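Local coordinates for epsin-3 (Saccharomyces cerevisiae, PDB 3ONK), which binds phosphoinositide-rich membranes through its ENTH domain and recruits clathrin to Golgi and endosomal membranes for coated-vesicle formation and protein sorting, at residues D75-I78 and R84-D87; L123-L126 and N131-R134. All blocks are in the same frame, centred on the assembly; numbering follows the deposited sequence.

Contact 1: residues D75-I78 and R84-D87; sequences DYLI and RFID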
ATOM      1  N   ASP A  75       3.860  -0.825  -0.559  1.00 18.74           N
ATOM      2  CA  ASP A  75       5.180  -1.356  -0.855  1.00 21.66           C
ATOM      3  C   ASP A  75       6.147  -0.216  -1.175  1.00 20.42           C
ATOM      4  O   ASP A  75       7.258  -0.137  -0.650  1.00 21.65           O
ATOM      5  CB  ASP A  75       5.117  -2.321  -2.041  1.00 23.35           C
ATOM      6  CG  ASP A  75       6.448  -3.001  -2.299  1.00 25.72           C
ATOM      7  OD1 ASP A  75       6.859  -3.823  -1.461  1.00 29.35           O
ATOM      8  OD2 ASP A  75       7.100  -2.685  -3.320  1.00 24.64           O
ATOM      9  N   TYR A  76       5.715   0.669  -2.054  1.00 20.18           N
ATOM     10  CA  TYR A  76       6.552   1.784  -2.463  1.00 21.14           C
ATOM     11  C   TYR A  76       6.929   2.632  -1.246  1.00 20.54           C
ATOM     12  O   TYR A  76       8.065   3.072  -1.125  1.00 20.84           O
ATOM     13  CB  TYR A  76       5.820   2.628  -3.514  1.00 18.06           C
ATOM     14  CG  TYR A  76       6.672   3.709  -4.142  1.00 23.07           C
ATOM     15  CD1 TYR A  76       7.397   3.465  -5.310  1.00 19.27           C
ATOM     16  CD2 TYR A  76       6.761   4.973  -3.563  1.00 23.56           C
ATOM     17  CE1 TYR A  76       8.172   4.463  -5.887  1.00 23.48           C
ATOM     18  CE2 TYR A  76       7.539   5.969  -4.125  1.00 19.52           C
ATOM     19  CZ  TYR A  76       8.243   5.711  -5.281  1.00 25.08           C
ATOM     20  OH  TYR A  76       9.018   6.708  -5.832  1.00 29.02           O
ATOM     21  N   LEU A  77       5.976   2.834  -0.338  1.00 17.97           N
ATOM     22  CA  LEU A  77       6.180   3.737   0.792  1.00 20.31           C
ATOM     23  C   LEU A  77       7.147   3.152   1.799  1.00 26.29           C
ATOM     24  O   LEU A  77       7.926   3.866   2.424  1.00 21.41           O
ATOM     25  CB  LEU A  77       4.861   4.075   1.477  1.00 19.92           C
ATOM     26  CG  LEU A  77       3.868   4.920   0.674  1.00 24.02           C
ATOM     27  CD1 LEU A  77       2.600   5.149   1.488  1.00 20.80           C
ATOM     28  CD2 LEU A  77       4.481   6.255   0.243  1.00 21.79           C
ATOM     29  N   ILE A  78       7.099   1.836   1.948  1.00 25.24           N
ATOM     30  CA  ILE A  78       8.048   1.169   2.805  1.00 23.20           C
ATOM     31  C   ILE A  78       9.467   1.297   2.254  1.00 25.09           C
ATOM     32  O   ILE A  78      10.427   1.400   3.014  1.00 26.34           O
ATOM     33  CB  ILE A  78       7.595  -0.269   3.082  1.00 29.73           C
ATOM     34  CG1 ILE A  78       6.312  -0.212   3.933  1.00 24.07           C
ATOM     35  CG2 ILE A  78       8.687  -1.054   3.788  1.00 26.83           C
ATOM     36  CD1 ILE A  78       5.478  -1.435   3.880  1.00 30.65           C
ATOM     37  N   ARG A  84       9.503   6.555  10.167  1.00 24.28           N
ATOM     38  CA  ARG A  84       8.395   6.632  11.115  1.00 23.89           C
ATOM     39  C   ARG A  84       7.127   6.008  10.532  1.00 24.07           C
ATOM     40  O   ARG A  84       6.274   5.508  11.269  1.00 23.56           O
ATOM     41  CB  ARG A  84       8.150   8.085  11.536  1.00 25.44           C
ATOM     42  CG  ARG A  84       9.185   8.619  12.555  1.00 37.57           C
ATOM     43  CD  ARG A  84       9.274  10.157  12.577  1.00 39.01           C
ATOM     44  NE  ARG A  84       9.774  10.704  13.851  1.00 46.12           N
ATOM     45  CZ  ARG A  84      11.007  10.532  14.338  1.00 52.41           C
ATOM     46  NH1 ARG A  84      11.907   9.810  13.681  1.00 49.95           N
ATOM     47  NH2 ARG A  84      11.342  11.078  15.502  1.00 47.81           N
ATOM     48  N   PHE A  85       7.005   6.043   9.209  1.00 17.30           N
ATOM     49  CA  PHE A  85       5.843   5.461   8.538  1.00 18.27           C
ATOM     50  C   PHE A  85       5.841   3.932   8.600  1.00 20.74           C
ATOM     51  O   PHE A  85       4.776   3.309   8.659  1.00 16.55           O
ATOM     52  CB  PHE A  85       5.791   5.923   7.077  1.00 24.11           C
ATOM     53  CG  PHE A  85       4.671   5.306   6.293  1.00 26.23           C
ATOM     54  CD1 PHE A  85       4.897   4.193   5.499  1.00 25.66           C
ATOM     55  CD2 PHE A  85       3.384   5.815   6.378  1.00 19.27           C
ATOM     56  CE1 PHE A  85       3.864   3.624   4.777  1.00 23.91           C
ATOM     57  CE2 PHE A  85       2.354   5.240   5.673  1.00 19.85           C
ATOM     58  CZ  PHE A  85       2.592   4.155   4.862  1.00 16.63           C
ATOM     59  N   ILE A  86       7.035   3.327   8.546  1.00 21.60           N
ATOM     60  CA  ILE A  86       7.190   1.879   8.730  1.00 19.79           C
ATOM     61  C   ILE A  86       6.821   1.518  10.170  1.00 21.58           C
ATOM     62  O   ILE A  86       6.139   0.524  10.418  1.00 21.15           O
ATOM     63  CB  ILE A  86       8.669   1.412   8.513  1.00 23.17           C
ATOM     64  CG1 ILE A  86       9.264   1.967   7.213  1.00 27.37           C
ATOM     65  CG2 ILE A  86       8.791  -0.105   8.609  1.00 20.43           C
ATOM     66  CD1 ILE A  86       8.424   1.702   6.005  1.00 31.86           C
ATOM     67  N   ASP A  87       7.302   2.322  11.120  1.00 19.28           N
ATOM     68  CA  ASP A  87       6.926   2.158  12.519  1.00 19.03           C
ATOM     69  C   ASP A  87       5.398   2.164  12.624  1.00 22.36           C
ATOM     70  O   ASP A  87       4.805   1.239  13.187  1.00 20.98           O
ATOM     71  CB  ASP A  87       7.527   3.273  13.391  1.00 23.25           C
ATOM     72  CG  ASP A  87       9.039   3.139  13.570  1.00 28.54           C
ATOM     73  OD1 ASP A  87       9.668   4.083  14.093  1.00 37.10           O
ATOM     74  OD2 ASP A  87       9.607   2.095  13.197  1.00 27.57           O
TER
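Phe85, whose backbone O takes a hydrogen bond from Thr89 OG1, brings its ring obliquely up to Leu77, while the next residue, Ile86, runs its side chain onto Ile78. Between residues 75-78 and 84-87 the contact is wholly apolar, and all four touching residues are buried. Phe85 CG stands anti to the backbone N (chi1 177°), a setting that carries the ring across the gap between the helices. CE1 of Phe85 lies 3.5 Å from Leu77 CB. One branch of the leucine reaches further along the ring, with Leu77 CD1 3.5 Å from Phe85 CZ. Ile86 works through a single methyl. With chi2 at -52° its chain folds instead of extending, and CD1 of Ile86 comes within 3.3 Å of Ile78 CA. The same methyl lies 3.5 Å from both Ile78 CG1 and Ile78 CG2, resting where the two branches diverge at CB. Thus helix 64-80 meets helix 83-90 across the short turn joining them, in the interior of the all-helical ENTH domain. Helix 42-57 backs Leu77 and Phe85, helix 29-38 adds to Leu77, helix 113-127 covers Ile78, and helix 130-143 packs on Ile86.

Contact 2: residues L123-L126 and N131-R134; sequences LIEL and NKIR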
ATOM      1  N   LEU A 123       4.791  -8.173   1.222  1.00 25.36           N
ATOM      2  CA  LEU A 123       4.831  -6.982   2.049  1.00 22.80           C
ATOM      3  C   LEU A 123       5.044  -7.330   3.523  1.00 22.92           C
ATOM      4  O   LEU A 123       5.762  -6.631   4.228  1.00 23.14           O
ATOM      5  CB  LEU A 123       3.539  -6.185   1.904  1.00 25.03           C
ATOM      6  CG  LEU A 123       3.620  -4.745   2.394  1.00 28.37           C
ATOM      7  CD1 LEU A 123       4.215  -3.884   1.292  1.00 31.58           C
ATOM      8  CD2 LEU A 123       2.258  -4.228   2.770  1.00 32.55           C
ATOM      9  N   ILE A 124       4.401  -8.391   4.001  1.00 21.76           N
ATOM     10  CA  ILE A 124       4.503  -8.724   5.417  1.00 23.51           C
ATOM     11  C   ILE A 124       5.896  -9.264   5.714  1.00 25.31           C
ATOM     12  O   ILE A 124       6.492  -8.953   6.744  1.00 23.93           O
ATOM     13  CB  ILE A 124       3.400  -9.706   5.877  1.00 32.76           C
ATOM     14  CG1 ILE A 124       2.043  -8.987   5.935  1.00 30.71           C
ATOM     15  CG2 ILE A 124       3.742 -10.297   7.240  1.00 32.88           C
ATOM     16  CD1 ILE A 124       0.840  -9.923   5.995  1.00 32.34           C
ATOM     17  N   GLU A 125       6.425 -10.050   4.789  1.00 22.38           N
ATOM     18  CA  GLU A 125       7.798 -10.500   4.907  1.00 27.26           C
ATOM     19  C   GLU A 125       8.701  -9.269   4.965  1.00 30.44           C
ATOM     20  O   GLU A 125       9.573  -9.184   5.826  1.00 26.38           O
ATOM     21  CB  GLU A 125       8.166 -11.387   3.725  1.00 26.24           C
ATOM     22  CG  GLU A 125       9.421 -12.179   3.914  1.00 42.48           C
ATOM     23  CD  GLU A 125       9.862 -12.846   2.630  1.00 50.94           C
ATOM     24  OE1 GLU A 125       9.580 -12.287   1.545  1.00 54.75           O
ATOM     25  OE2 GLU A 125      10.490 -13.924   2.706  1.00 61.04           O
ATOM     26  N   LEU A 126       8.463  -8.306   4.069  1.00 27.13           N
ATOM     27  CA  LEU A 126       9.253  -7.066   4.045  1.00 24.82           C
ATOM     28  C   LEU A 126       9.155  -6.307   5.361  1.00 25.32           C
ATOM     29  O   LEU A 126      10.168  -6.057   6.020  1.00 26.39           O
ATOM     30  CB  LEU A 126       8.839  -6.148   2.885  1.00 23.69           C
ATOM     31  CG  LEU A 126       9.627  -4.831   2.732  1.00 21.29           C
ATOM     32  CD1 LEU A 126      11.114  -5.102   2.471  1.00 21.42           C
ATOM     33  CD2 LEU A 126       9.039  -3.913   1.646  1.00 19.00           C
ATOM     34  N   ASN A 131      16.445  -6.380   7.983  1.00 19.47           N
ATOM     35  CA  ASN A 131      17.483  -6.639   6.989  1.00 20.34           C
ATOM     36  C   ASN A 131      16.938  -6.393   5.571  1.00 26.18           C
ATOM     37  O   ASN A 131      17.596  -5.770   4.737  1.00 22.44           O
ATOM     38  CB  ASN A 131      18.012  -8.079   7.148  1.00 20.96           C
ATOM     39  CG  ASN A 131      19.246  -8.380   6.278  1.00 21.90           C
ATOM     40  OD1 ASN A 131      19.265  -9.371   5.559  1.00 24.23           O
ATOM     41  ND2 ASN A 131      20.282  -7.553   6.379  1.00 21.80           N
ATOM     42  N   LYS A 132      15.727  -6.884   5.322  1.00 21.20           N
ATOM     43  CA  LYS A 132      15.062  -6.723   4.039  1.00 26.39           C
ATOM     44  C   LYS A 132      14.760  -5.259   3.759  1.00 25.59           C
ATOM     45  O   LYS A 132      15.032  -4.745   2.665  1.00 23.41           O
ATOM     46  CB  LYS A 132      13.759  -7.524   4.019  1.00 26.27           C
ATOM     47  CG  LYS A 132      13.921  -8.935   3.491  1.00 33.88           C
ATOM     48  CD  LYS A 132      12.624  -9.726   3.586  1.00 39.84           C
ATOM     49  CE  LYS A 132      12.716 -11.049   2.829  1.00 44.07           C
ATOM     50  NZ  LYS A 132      12.545 -10.861   1.354  1.00 50.02           N
ATOM     51  N   ILE A 133      14.185  -4.599   4.755  1.00 23.26           N
ATOM     52  CA  ILE A 133      13.916  -3.178   4.664  1.00 24.45           C
ATOM     53  C   ILE A 133      15.180  -2.390   4.332  1.00 26.05           C
ATOM     54  O   ILE A 133      15.172  -1.571   3.431  1.00 24.72           O
ATOM     55  CB  ILE A 133      13.288  -2.644   5.979  1.00 29.38           C
ATOM     56  CG1 ILE A 133      11.884  -3.229   6.182  1.00 28.66           C
ATOM     57  CG2 ILE A 133      13.231  -1.121   5.978  1.00 28.04           C
ATOM     58  CD1 ILE A 133      11.352  -3.040   7.595  1.00 26.98           C
ATOM     59  N   ARG A 134      16.265  -2.635   5.067  1.00 25.73           N
ATOM     60  CA  ARG A 134      17.497  -1.885   4.863  1.00 28.03           C
ATOM     61  C   ARG A 134      18.004  -2.061   3.425  1.00 28.68           C
ATOM     62  O   ARG A 134      18.420  -1.097   2.782  1.00 23.23           O
ATOM     63  CB  ARG A 134      18.569  -2.324   5.858  1.00 28.24           C
ATOM     64  CG  ARG A 134      19.494  -1.200   6.316  1.00 40.35           C
ATOM     65  CD  ARG A 134      20.900  -1.301   5.718  1.00 48.68           C
ATOM     66  NE  ARG A 134      21.335  -0.011   5.171  1.00 61.40           N
ATOM     67  CZ  ARG A 134      22.528   0.230   4.631  1.00 63.10           C
ATOM     68  NH1 ARG A 134      23.444  -0.733   4.560  1.00 52.71           N
ATOM     69  NH2 ARG A 134      22.810   1.444   4.165  1.00 50.85           N
TER
HETATM   70  O   HOH W   1       9.610  -9.790   0.503  1.00 33.31           O
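Glu125 and Lys132 form a salt bridge across the short turn between two consecutive helices, the last such turn in the superhelical ENTH domain, where helix 113-127 gives way to helix 130-143. NZ of Lys132 approaches OE1 of Glu125 at 3.3 Å, long for such a pair, and the hydrogen bond within the bridge is weak. A water bridges the same two groups, donating to Glu125 OE1 at 2.7 Å and accepting from Lys132 NZ at 3.2 Å, a second and indirect path beside the weak direct bond. The end of the lysine chain also packs on the carboxylate, with Lys132 CE 3.4 Å from Glu125 CD. A bend at the end of the lysine chain (chi4 -79°) turns NZ to OE1, whereas the glutamate leaves its helix extended beyond CG. Glu125 is exposed, and this polar pair forms the outer side of the helix pair.

Further in, Leu126 and Ile133 are buried. Leu126 CD1 meets the neighbouring helix at its backbone, 3.9 Å from Lys132 C, and is equally far from Lys132 CB. The same methyl reaches Ile133 CG1 more loosely, at 4.2 Å. Behind these residues, Ile78 of helix 64-80 packs on Leu126, while Ile86 and Arg90 of helix 83-90 touch Ile133. The turn itself has polar bonds: Ser128 OG is hydrogen-bonded to Ile124 O, and Asn131 N to Asp129 OD1, which ties the turn to both helices beside it. Ile133 CG1 lies anti to its own carbonyl carbon (chi1 -67°), and this methylene rests 3.3 Å from the carbonyl O of Leu126.

From the N terminus, the chain first passes through helices 11-19, 29-38 and 42-57. Contact 1 then closes the short turn between helices 64-80 and 83-90. After helix 93-97 and the long connection that follows it, contact 2 closes the turn between helices 113-127 and 130-143. The two closures are in series, neither nested nor crossed, but in space their centres lie only about 10 Å apart. They touch directly, with Ile78 CG2 3.6 Å from Leu126 CD2 and Asp75 CA 3.5 Å from Leu123 CD1. Helix 64-80 packs on helix 113-127 and helix 83-90 on helix 130-143, joining four helices on one side of the domain.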